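PDB 6ECB: Vlm2 from Streptomyces tsusimaensis, which is a nonribosomal peptide synthetase of valinomycin biosynthesis, seen here as its thioesterase domain, which probably releases the finished depsipeptide. Local coordinates for residues A26-N32 with G65-E71. Numbering follows the deposited sequence.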
# COMPACT_ATOMS: atom_id res chain seq x y z
N ALA A 26 -8.83 1.57 12.61
CA ALA A 26 -8.72 1.51 11.17
C ALA A 26 -10.01 0.93 10.59
O ALA A 26 -10.83 0.35 11.29
CB ALA A 26 -7.53 0.67 10.76
N LYS A 27 -10.17 1.11 9.28
CA LYS A 27 -11.41 0.85 8.58
C LYS A 27 -11.10 -0.10 7.44
O LYS A 27 -10.20 0.16 6.65
CB LYS A 27 -11.97 2.18 8.05
CG LYS A 27 -13.15 2.12 7.13
CD LYS A 27 -13.59 3.56 6.77
CE LYS A 27 -14.61 3.59 5.64
NZ LYS A 27 -15.16 4.96 5.39
N LEU A 28 -11.84 -1.21 7.35
CA LEU A 28 -11.69 -2.13 6.24
C LEU A 28 -12.57 -1.67 5.08
O LEU A 28 -13.79 -1.52 5.26
CB LEU A 28 -12.09 -3.52 6.73
CG LEU A 28 -11.60 -4.72 5.96
CD1 LEU A 28 -10.09 -4.76 5.91
CD2 LEU A 28 -12.15 -5.97 6.62
N VAL A 29 -11.97 -1.42 3.92
CA VAL A 29 -12.68 -0.90 2.75
C VAL A 29 -12.64 -1.95 1.63
O VAL A 29 -11.57 -2.43 1.27
CB VAL A 29 -12.04 0.40 2.25
CG1 VAL A 29 -12.76 0.89 1.01
CG2 VAL A 29 -12.09 1.45 3.35
N ARG A 30 -13.80 -2.27 1.08
CA ARG A 30 -13.87 -3.18 -0.06
C ARG A 30 -13.46 -2.45 -1.33
O ARG A 30 -14.02 -1.40 -1.66
CB ARG A 30 -15.29 -3.74 -0.19
CG ARG A 30 -15.47 -4.77 -1.30
CD ARG A 30 -14.65 -6.06 -1.07
NE ARG A 30 -14.91 -7.02 -2.15
CZ ARG A 30 -15.85 -7.95 -2.10
NH1 ARG A 30 -16.60 -8.09 -1.01
NH2 ARG A 30 -16.04 -8.77 -3.14
N LEU A 31 -12.50 -3.01 -2.06
CA LEU A 31 -11.95 -2.36 -3.24
C LEU A 31 -12.45 -2.94 -4.55
O LEU A 31 -12.17 -2.35 -5.59
CB LEU A 31 -10.43 -2.44 -3.25
CG LEU A 31 -9.73 -1.84 -2.03
CD1 LEU A 31 -8.24 -1.97 -2.11
CD2 LEU A 31 -10.15 -0.38 -1.90
N ASN A 32 -13.14 -4.07 -4.53
CA ASN A 32 -13.71 -4.62 -5.76
C ASN A 32 -15.14 -5.10 -5.57
O ASN A 32 -15.62 -5.22 -4.44
CB ASN A 32 -12.80 -5.77 -6.25
CG ASN A 32 -12.88 -7.02 -5.39
OD1 ASN A 32 -13.18 -6.96 -4.18
ND2 ASN A 32 -12.60 -8.16 -6.01
N GLY A 65 -11.16 -13.12 -5.11
CA GLY A 65 -12.51 -12.92 -4.67
C GLY A 65 -12.68 -11.55 -4.05
O GLY A 65 -12.96 -10.56 -4.74
N GLU A 66 -12.52 -11.47 -2.74
CA GLU A 66 -12.72 -10.22 -2.01
C GLU A 66 -11.39 -9.51 -1.85
O GLU A 66 -10.45 -10.07 -1.27
CB GLU A 66 -13.31 -10.50 -0.64
CG GLU A 66 -14.67 -11.17 -0.69
CD GLU A 66 -15.29 -11.29 0.68
OE1 GLU A 66 -14.61 -10.97 1.69
OE2 GLU A 66 -16.45 -11.72 0.75
N ILE A 67 -11.32 -8.28 -2.33
CA ILE A 67 -10.14 -7.44 -2.15
C ILE A 67 -10.51 -6.29 -1.24
O ILE A 67 -11.43 -5.52 -1.54
CB ILE A 67 -9.61 -6.91 -3.48
CG1 ILE A 67 -9.27 -8.08 -4.40
CG2 ILE A 67 -8.38 -6.07 -3.25
CD1 ILE A 67 -9.15 -7.68 -5.82
N HIS A 68 -9.80 -6.17 -0.13
CA HIS A 68 -9.98 -5.10 0.83
C HIS A 68 -8.70 -4.31 0.97
O HIS A 68 -7.60 -4.82 0.72
CB HIS A 68 -10.34 -5.62 2.22
CG HIS A 68 -11.67 -6.29 2.30
ND1 HIS A 68 -11.83 -7.65 2.17
CD2 HIS A 68 -12.90 -5.78 2.51
CE1 HIS A 68 -13.11 -7.95 2.32
NE2 HIS A 68 -13.78 -6.83 2.51
N GLY A 69 -8.84 -3.07 1.41
CA GLY A 69 -7.71 -2.33 1.95
C GLY A 69 -8.05 -1.82 3.33
O GLY A 69 -9.21 -1.58 3.66
N VAL A 70 -7.02 -1.65 4.15
CA VAL A 70 -7.19 -1.04 5.46
C VAL A 70 -6.86 0.44 5.34
O VAL A 70 -5.76 0.81 4.91
CB VAL A 70 -6.30 -1.70 6.51
CG1 VAL A 70 -6.52 -1.01 7.84
CG2 VAL A 70 -6.64 -3.17 6.62
N GLU A 71 -7.80 1.26 5.74
CA GLU A 71 -7.63 2.70 5.80
C GLU A 71 -7.21 3.08 7.22
O GLU A 71 -7.81 2.62 8.20
CB GLU A 71 -8.95 3.35 5.44
CG GLU A 71 -8.91 4.79 5.33
CD GLU A 71 -8.91 5.28 3.89
OE1 GLU A 71 -8.34 4.64 2.97
OE2 GLU A 71 -9.47 6.35 3.74
O HOH W 1 -16.71 -7.03 1.47
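Edge strand 27-30 of the alpha/beta-hydrolase sheet runs antiparallel to strand 67-71, K27 facing E71 and V29 facing G69 as hydrogen-bonded pairs. Between the last two, V29 N reaches G69 O at 2.8 Å and G69 N returns to V29 O; L31 N adds a bond to I67 O. Past the end of the strand the pairing is continued by a side chain that imitates a backbone: the amide of N32 gives ND2 to G65 O at 2.7 Å and receives I67 N on OD1 at 2.9 Å. I67 N comes from above the amide plane, while R30 NE, 2.7 Å from the same OD1, arrives from the opposite face. With an alanine here, I67 N and G65 O would probably lose these mates and the R30 guanidinium would be freer to turn.

A single antiparallel strand in an otherwise parallel sheet is characteristic of the alpha/beta-hydrolase fold; 27-30 corresponds to the second strand of the canonical sheet and is outermost in this chain, where a first strand is absent. Strand 40-44 lies on the other side of 67-71, and helix 86-97 covers the face bearing L28 and V70. On that same face the H68 ring sits between two aliphatic groups. R30 CD lies over one side in a CH-pi contact, 4.1 Å from the ring centroid, and L28 CD2 lies over the other. A turn of the R30 chain about CB-CG (chi2 64°) carries its guanidinium across E66, whose CG rests against one face, 3.6 Å from NH1. A water accepts from R30 NH1 at 2.7 Å and also bonds H68 NE2.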